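Local coordinates for TIGR00266 family protein (Pseudomonas aeruginosa, PDB 1YOX) that is of unknown function but belongs to the AIM24 family, named for mitochondrial biogenesis, and is built largely of antiparallel beta-sheets, at residues I44-R49 against T78-E83; I22-G27 against Q88-A93; L120-G125 against G155-H160. One frame throughout, in Å; residues are numbered along the deposited sequence.

All three contacts are antiparallel strand pairs at different depths of one layered beta structure. Interactions 1 and 3 belong to the same six-stranded sheet: interaction 1 forms one edge, a surface contact of mostly exposed or partly exposed residues with a second subunit close by, while interaction 3 lies further in, almost wholly buried and apolar. Interaction 2 belongs to the four-stranded sheet packed against it and is intermediate, with Glu23 and His89 on one face and a mainly apolar cluster on the other. The layers meet where Ile22 CD1 comes 3.6 Å from Phe158 CE1. The backbone O of Asn82 in interaction 1 probably accepts a hydrogen bond from Gly27 N, just after strand 19-24.

Interaction 1: residues I44-R49 against T78-E83; sequences IRFTAR and THFTNE
Arg45 and Thr81 exchange two backbone hydrogen bonds, Arg45 N to Thr81 O at 2.8 Å and Thr81 N to Arg45 O at 2.7 Å, and Thr47 and His79 form the next such pair. Between these rungs Phe46 faces Phe80 as a non-hydrogen-bonded pair. Phe46 CA lies 3.0 Å from His79 O in a CA-H...O contact.

The apolar contacts gather round the Phe80 ring. Ile44 CG2 meets its edge, 4.0 Å from Phe80 CD2, and Phe46 CB comes obliquely to the same carbon at 3.8 Å. With CG set between its own backbone N and carbonyl carbon (chi1 49°), the Phe46 ring itself leads off, toward Met40 of its own chain and Gly198 of the second subunit.

Strands 44-48 and 78-82 form one edge of a six-stranded antiparallel sheet, strand 44-48 being outermost within the chain. Ile44, Phe46 and Phe80 are on the face turned to strands 37-40 and 88-92.

Polar groups mark the other face. Thr81 OG1 bonds to Thr29 OG1, and the backbone of Arg49 lies over one face of the His79 imidazole, its C 4.0 Å from His79 ND1. That nitrogen is buried here without a partner in the model.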
# COMPACT_ATOMS: atom_id res chain seq x y z
N ILE C 44 -6.77 -21.17 -19.85
CA ILE C 44 -5.48 -20.44 -19.92
C ILE C 44 -4.29 -21.36 -19.67
O ILE C 44 -4.23 -22.03 -18.67
CB ILE C 44 -5.41 -19.23 -18.95
CG1 ILE C 44 -6.17 -18.04 -19.54
CG2 ILE C 44 -3.94 -18.76 -18.71
CD1 ILE C 44 -7.45 -17.83 -18.88
N ARG C 45 -3.37 -21.40 -20.63
CA ARG C 45 -2.08 -22.08 -20.47
C ARG C 45 -0.93 -21.06 -20.45
O ARG C 45 -0.99 -19.99 -21.09
CB ARG C 45 -1.84 -23.07 -21.62
CG ARG C 45 -2.84 -24.26 -21.71
CD ARG C 45 -2.66 -25.26 -20.58
NE ARG C 45 -3.88 -26.03 -20.36
CZ ARG C 45 -4.81 -25.75 -19.45
NH1 ARG C 45 -4.67 -24.70 -18.63
NH2 ARG C 45 -5.89 -26.51 -19.35
N PHE C 46 0.12 -21.40 -19.71
CA PHE C 46 1.26 -20.50 -19.50
C PHE C 46 2.58 -21.19 -19.84
O PHE C 46 2.78 -22.36 -19.50
CB PHE C 46 1.29 -20.00 -18.06
CG PHE C 46 1.14 -21.10 -17.05
CD1 PHE C 46 2.24 -21.87 -16.67
CD2 PHE C 46 -0.09 -21.37 -16.47
CE1 PHE C 46 2.12 -22.90 -15.74
CE2 PHE C 46 -0.23 -22.39 -15.53
CZ PHE C 46 0.87 -23.15 -15.16
N THR C 47 3.48 -20.48 -20.52
CA THR C 47 4.77 -21.06 -20.85
C THR C 47 5.91 -20.06 -20.62
O THR C 47 5.81 -18.88 -21.02
CB THR C 47 4.77 -21.63 -22.29
OG1 THR C 47 3.77 -22.65 -22.38
CG2 THR C 47 6.14 -22.22 -22.67
N ALA C 48 6.97 -20.55 -19.96
CA ALA C 48 8.22 -19.80 -19.74
C ALA C 48 8.85 -19.44 -21.07
O ALA C 48 9.34 -20.31 -21.79
CB ALA C 48 9.20 -20.62 -18.88
N ARG C 49 8.82 -18.15 -21.40
CA ARG C 49 9.18 -17.62 -22.73
C ARG C 49 8.54 -18.40 -23.89
O ARG C 49 8.97 -19.50 -24.25
CB ARG C 49 10.71 -17.49 -22.90
CG ARG C 49 11.48 -17.11 -21.63
CD ARG C 49 12.86 -16.54 -21.97
NE ARG C 49 12.98 -15.14 -21.56
CZ ARG C 49 12.47 -14.10 -22.22
NH1 ARG C 49 11.79 -14.28 -23.35
NH2 ARG C 49 12.65 -12.86 -21.74
N THR C 78 6.76 -14.65 -19.01
CA THR C 78 5.85 -15.78 -19.21
C THR C 78 4.72 -15.42 -20.17
O THR C 78 4.20 -14.31 -20.15
CB THR C 78 5.28 -16.32 -17.91
OG1 THR C 78 4.58 -15.28 -17.23
CG2 THR C 78 6.39 -16.90 -17.03
N HIS C 79 4.38 -16.36 -21.04
CA HIS C 79 3.31 -16.20 -22.02
C HIS C 79 2.05 -16.89 -21.50
O HIS C 79 2.07 -18.06 -21.13
CB HIS C 79 3.71 -16.80 -23.37
CG HIS C 79 4.74 -16.01 -24.11
ND1 HIS C 79 5.85 -15.46 -23.50
CD2 HIS C 79 4.84 -15.68 -25.42
CE1 HIS C 79 6.58 -14.83 -24.40
NE2 HIS C 79 6.00 -14.95 -25.57
N PHE C 80 0.95 -16.14 -21.46
CA PHE C 80 -0.35 -16.71 -21.11
C PHE C 80 -1.23 -16.76 -22.37
O PHE C 80 -1.55 -15.74 -22.94
CB PHE C 80 -1.02 -15.90 -19.99
CG PHE C 80 -0.25 -15.93 -18.69
CD1 PHE C 80 0.87 -15.11 -18.50
CD2 PHE C 80 -0.63 -16.78 -17.66
CE1 PHE C 80 1.60 -15.15 -17.31
CE2 PHE C 80 0.09 -16.81 -16.44
CZ PHE C 80 1.20 -16.00 -16.27
N THR C 81 -1.59 -17.97 -22.80
CA THR C 81 -2.43 -18.13 -23.99
C THR C 81 -3.77 -18.77 -23.67
O THR C 81 -3.88 -19.67 -22.81
CB THR C 81 -1.69 -18.91 -25.10
OG1 THR C 81 -0.42 -18.30 -25.31
CG2 THR C 81 -2.47 -18.85 -26.43
N ASN C 82 -4.80 -18.27 -24.38
CA ASN C 82 -6.13 -18.90 -24.41
C ASN C 82 -6.16 -20.13 -25.37
O ASN C 82 -6.15 -19.98 -26.60
CB ASN C 82 -7.16 -17.87 -24.83
CG ASN C 82 -8.61 -18.40 -24.80
OD1 ASN C 82 -9.56 -17.63 -24.94
ND2 ASN C 82 -8.77 -19.69 -24.59
N GLU C 83 -6.20 -21.32 -24.77
CA GLU C 83 -6.20 -22.58 -25.50
C GLU C 83 -7.60 -23.18 -25.60
O GLU C 83 -7.76 -24.37 -25.94
CB GLU C 83 -5.31 -23.61 -24.79
CG GLU C 83 -3.93 -23.11 -24.46
CD GLU C 83 -2.91 -23.55 -25.48
OE1 GLU C 83 -2.35 -24.65 -25.27
OE2 GLU C 83 -2.70 -22.83 -26.49

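Interaction 2: residues I22-G27 against Q88-A93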
# COMPACT_ATOMS: atom_id res chain seq x y z
N ILE C 22 -7.00 -9.14 -18.01
CA ILE C 22 -6.86 -9.25 -19.45
C ILE C 22 -7.83 -10.30 -19.96
O ILE C 22 -7.85 -11.43 -19.47
CB ILE C 22 -5.43 -9.69 -19.84
CG1 ILE C 22 -4.35 -8.77 -19.20
CG2 ILE C 22 -5.30 -9.83 -21.39
CD1 ILE C 22 -4.28 -7.35 -19.76
N GLU C 23 -8.63 -9.91 -20.95
CA GLU C 23 -9.57 -10.81 -21.61
C GLU C 23 -8.92 -11.35 -22.88
O GLU C 23 -8.60 -10.59 -23.79
CB GLU C 23 -10.86 -10.05 -21.93
CG GLU C 23 -11.92 -10.91 -22.60
CD GLU C 23 -13.25 -10.21 -22.66
OE1 GLU C 23 -13.93 -10.16 -21.60
OE2 GLU C 23 -13.60 -9.70 -23.75
N LEU C 24 -8.72 -12.66 -22.92
CA LEU C 24 -8.08 -13.35 -24.05
C LEU C 24 -9.12 -14.06 -24.93
O LEU C 24 -9.84 -14.92 -24.44
CB LEU C 24 -7.09 -14.39 -23.50
CG LEU C 24 -5.58 -14.14 -23.32
CD1 LEU C 24 -5.20 -12.68 -23.22
CD2 LEU C 24 -4.97 -14.94 -22.20
N ASP C 25 -9.20 -13.69 -26.22
CA ASP C 25 -9.93 -14.52 -27.21
C ASP C 25 -9.16 -15.80 -27.56
O ASP C 25 -7.94 -15.88 -27.27
CB ASP C 25 -10.30 -13.71 -28.44
CG ASP C 25 -11.15 -12.49 -28.10
OD1 ASP C 25 -12.05 -12.61 -27.23
OD2 ASP C 25 -10.90 -11.40 -28.66
N PRO C 26 -9.84 -16.83 -28.10
CA PRO C 26 -9.12 -18.06 -28.41
C PRO C 26 -7.89 -17.80 -29.28
O PRO C 26 -7.96 -17.00 -30.21
CB PRO C 26 -10.15 -18.88 -29.19
CG PRO C 26 -11.44 -18.45 -28.61
CD PRO C 26 -11.28 -16.97 -28.40
N GLY C 27 -6.77 -18.42 -28.93
CA GLY C 27 -5.51 -18.21 -29.64
C GLY C 27 -4.71 -16.98 -29.22
O GLY C 27 -3.56 -16.87 -29.63
N GLN C 88 -11.42 -16.14 -22.37
CA GLN C 88 -10.81 -16.47 -21.09
C GLN C 88 -10.14 -15.25 -20.47
O GLN C 88 -9.94 -14.21 -21.11
CB GLN C 88 -9.79 -17.60 -21.26
CG GLN C 88 -10.32 -18.91 -21.82
CD GLN C 88 -11.22 -19.65 -20.87
OE1 GLN C 88 -10.98 -19.68 -19.67
NE2 GLN C 88 -12.28 -20.27 -21.40
N HIS C 89 -9.78 -15.37 -19.20
CA HIS C 89 -9.28 -14.23 -18.45
C HIS C 89 -8.07 -14.60 -17.60
O HIS C 89 -7.98 -15.74 -17.09
CB HIS C 89 -10.38 -13.65 -17.58
CG HIS C 89 -11.62 -13.28 -18.34
ND1 HIS C 89 -11.86 -11.99 -18.79
CD2 HIS C 89 -12.69 -14.01 -18.70
CE1 HIS C 89 -13.02 -11.97 -19.41
NE2 HIS C 89 -13.55 -13.18 -19.38
N VAL C 90 -7.15 -13.64 -17.47
CA VAL C 90 -6.01 -13.71 -16.55
C VAL C 90 -5.80 -12.31 -15.97
O VAL C 90 -5.73 -11.36 -16.72
CB VAL C 90 -4.67 -14.04 -17.26
CG1 VAL C 90 -3.64 -14.56 -16.27
CG2 VAL C 90 -4.85 -15.00 -18.40
N ALA C 91 -5.64 -12.20 -14.65
CA ALA C 91 -5.37 -10.92 -14.00
C ALA C 91 -3.91 -10.79 -13.46
O ALA C 91 -3.29 -11.79 -13.06
CB ALA C 91 -6.40 -10.64 -12.89
N PHE C 92 -3.40 -9.55 -13.48
CA PHE C 92 -2.03 -9.23 -13.08
C PHE C 92 -2.04 -8.02 -12.18
O PHE C 92 -2.87 -7.14 -12.37
CB PHE C 92 -1.14 -8.94 -14.30
CG PHE C 92 -1.10 -10.06 -15.29
CD1 PHE C 92 -1.85 -9.99 -16.47
CD2 PHE C 92 -0.34 -11.20 -15.04
CE1 PHE C 92 -1.84 -11.00 -17.38
CE2 PHE C 92 -0.31 -12.25 -15.93
CZ PHE C 92 -1.05 -12.16 -17.12
N ALA C 93 -1.14 -8.01 -11.18
CA ALA C 93 -0.89 -6.85 -10.29
C ALA C 93 0.59 -6.82 -9.86
O ALA C 93 1.25 -7.88 -9.73
CB ALA C 93 -1.76 -6.89 -9.08
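Strands 22-24 and 88-92 run antiparallel at 152°, tied by two hydrogen-bonded pairs, Ile22 with Val90 and Leu24 with Gln88; the shortest of the four bonds, 2.7 Å, runs from Leu24 N to Gln88 O. Between them Glu23 and His89 form a non-hydrogen-bonded pair and send their side chains off the same face, side by side. Glu23 CG lies anti to the backbone N (chi1 -179°) and the chain stays extended beyond it, which carries the carboxylate along the imidazole to its edge. There Glu23 OE1 lies 3.0 Å from His89 CE1, a ring carbon, with the two planes 78° apart. Glu23 OE2 has a long, weak ion pair with Lys87.

These are the two middle strands of a four-stranded antiparallel sheet, flanked by strands 9-13 and 37-40. Its inner face, carrying Ile22, Leu24, Val90 and Phe92, packs on the neighbouring six-stranded sheet.

On that face Leu24 CD2 meets Val90 CG2 at 3.8 Å. Ile22 CG1 approaches the edge of the Phe92 ring, 3.8 Å from Phe92 CE1, the two side chains crossing at about a right angle. Gln88, on the same face, bends its amide away from strand 22-24, and Gln88 OE1 is hydrogen-bonded to Thr41 OG1.

Interaction 3: residues L120-G125 against G155-H160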
# COMPACT_ATOMS: atom_id res chain seq x y z
N LEU C 120 4.19 -4.24 -16.00
CA LEU C 120 3.18 -5.20 -15.51
C LEU C 120 2.85 -6.31 -16.52
O LEU C 120 3.06 -7.50 -16.24
CB LEU C 120 1.90 -4.48 -15.05
CG LEU C 120 0.83 -5.38 -14.43
CD1 LEU C 120 1.47 -6.30 -13.38
CD2 LEU C 120 -0.28 -4.54 -13.83
N CYS C 121 2.31 -5.95 -17.68
CA CYS C 121 2.15 -6.92 -18.77
C CYS C 121 1.97 -6.24 -20.12
O CYS C 121 1.77 -5.02 -20.20
CB CYS C 121 0.98 -7.89 -18.52
SG CYS C 121 -0.52 -7.02 -18.28
N ALA C 122 2.04 -7.05 -21.17
CA ALA C 122 1.88 -6.55 -22.52
C ALA C 122 1.30 -7.61 -23.45
O ALA C 122 1.43 -8.83 -23.22
CB ALA C 122 3.19 -6.09 -23.04
N ALA C 123 0.68 -7.11 -24.52
CA ALA C 123 0.18 -7.93 -25.61
C ALA C 123 1.32 -8.70 -26.24
O ALA C 123 2.43 -8.17 -26.41
CB ALA C 123 -0.49 -7.03 -26.64
N TYR C 124 1.05 -9.97 -26.57
CA TYR C 124 1.97 -10.74 -27.39
C TYR C 124 2.32 -9.91 -28.64
O TYR C 124 1.45 -9.23 -29.20
CB TYR C 124 1.39 -12.11 -27.77
CG TYR C 124 2.41 -12.98 -28.47
CD1 TYR C 124 3.62 -13.30 -27.84
CD2 TYR C 124 2.20 -13.43 -29.78
CE1 TYR C 124 4.60 -14.08 -28.49
CE2 TYR C 124 3.18 -14.20 -30.45
CZ TYR C 124 4.37 -14.52 -29.80
OH TYR C 124 5.35 -15.28 -30.40
N GLY C 125 3.59 -9.95 -29.05
CA GLY C 125 4.09 -9.10 -30.14
C GLY C 125 4.83 -7.86 -29.65
O GLY C 125 5.55 -7.20 -30.42
N GLY C 155 0.96 -2.61 -29.96
CA GLY C 155 -0.09 -3.12 -29.08
C GLY C 155 -0.18 -2.42 -27.74
O GLY C 155 0.39 -1.34 -27.52
N LEU C 156 -0.90 -3.08 -26.84
CA LEU C 156 -1.11 -2.61 -25.48
C LEU C 156 -0.09 -3.09 -24.47
O LEU C 156 0.32 -4.25 -24.44
CB LEU C 156 -2.51 -2.94 -25.00
CG LEU C 156 -3.57 -2.05 -25.64
CD1 LEU C 156 -4.94 -2.69 -25.43
CD2 LEU C 156 -3.52 -0.62 -25.09
N VAL C 157 0.28 -2.15 -23.63
CA VAL C 157 1.31 -2.30 -22.61
C VAL C 157 0.62 -1.81 -21.33
O VAL C 157 -0.23 -0.93 -21.40
CB VAL C 157 2.54 -1.46 -23.06
CG1 VAL C 157 2.98 -0.47 -22.04
CG2 VAL C 157 3.65 -2.36 -23.64
N PHE C 158 0.93 -2.41 -20.20
CA PHE C 158 0.37 -1.97 -18.92
C PHE C 158 1.55 -1.80 -17.97
O PHE C 158 2.41 -2.69 -17.83
CB PHE C 158 -0.63 -3.00 -18.37
CG PHE C 158 -1.74 -3.33 -19.32
CD1 PHE C 158 -1.53 -4.24 -20.37
CD2 PHE C 158 -2.98 -2.69 -19.22
CE1 PHE C 158 -2.54 -4.53 -21.28
CE2 PHE C 158 -4.02 -2.99 -20.13
CZ PHE C 158 -3.80 -3.91 -21.15
N VAL C 159 1.61 -0.62 -17.36
CA VAL C 159 2.70 -0.30 -16.48
C VAL C 159 2.08 0.07 -15.14
O VAL C 159 0.92 0.48 -15.09
CB VAL C 159 3.66 0.84 -17.06
CG1 VAL C 159 4.36 0.40 -18.37
CG2 VAL C 159 2.94 2.14 -17.27
N HIS C 160 2.85 -0.06 -14.06
CA HIS C 160 2.33 0.20 -12.73
C HIS C 160 3.09 1.35 -12.03
O HIS C 160 4.31 1.38 -12.06
CB HIS C 160 2.43 -1.11 -11.93
CG HIS C 160 2.17 -0.95 -10.47
ND1 HIS C 160 0.95 -1.23 -9.90
CD2 HIS C 160 2.98 -0.58 -9.45
CE1 HIS C 160 1.02 -1.04 -8.59
NE2 HIS C 160 2.24 -0.64 -8.30
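Phe158 gives up more surface to this contact than any other residue; Leu120 and Cys121 both engage its backbone, and Cys121 alone of the two also meets its ring. Its carbonyl oxygen accepts two hydrogen bonds: from Leu120 N, with N and Phe158 O 3.0 Å apart, and from Cys121 N, a longer one at 3.3 Å. Both donors come from the same face of the carbonyl plane. In return Phe158 N donates to Cys121 O over 2.7 Å, the donor nearly in line with the C=O bond, though N-H...O is bent to 147°.

Cys121 SG stands between its own N and carbonyl carbon (chi1 57°), and from there it reaches Phe158 CD1 at 3.6 Å. The sulfur sits oblique to the ring, 49° off the normal, in a sulfur-aromatic contact, while Cys121 O meets the ring's edge close to its plane. Leu120 touches with its base: Leu120 CB lies 3.3 Å from Phe158 O, and its side chain also packs on Val20 and Ala36. The Phe158 ring also packs edge-to-face with Tyr10 and touches Ile22, both from the facing sheet.

Further along, Ala123 N bonds to Leu156 O at 2.9 Å, and on the other face Ala122 CB meets Val157 CG2. Two residues, Leu120 and Cys121, thus stand opposite the single Phe158: a classic beta bulge inside an antiparallel sheet, between strands 29-32 and 98-104.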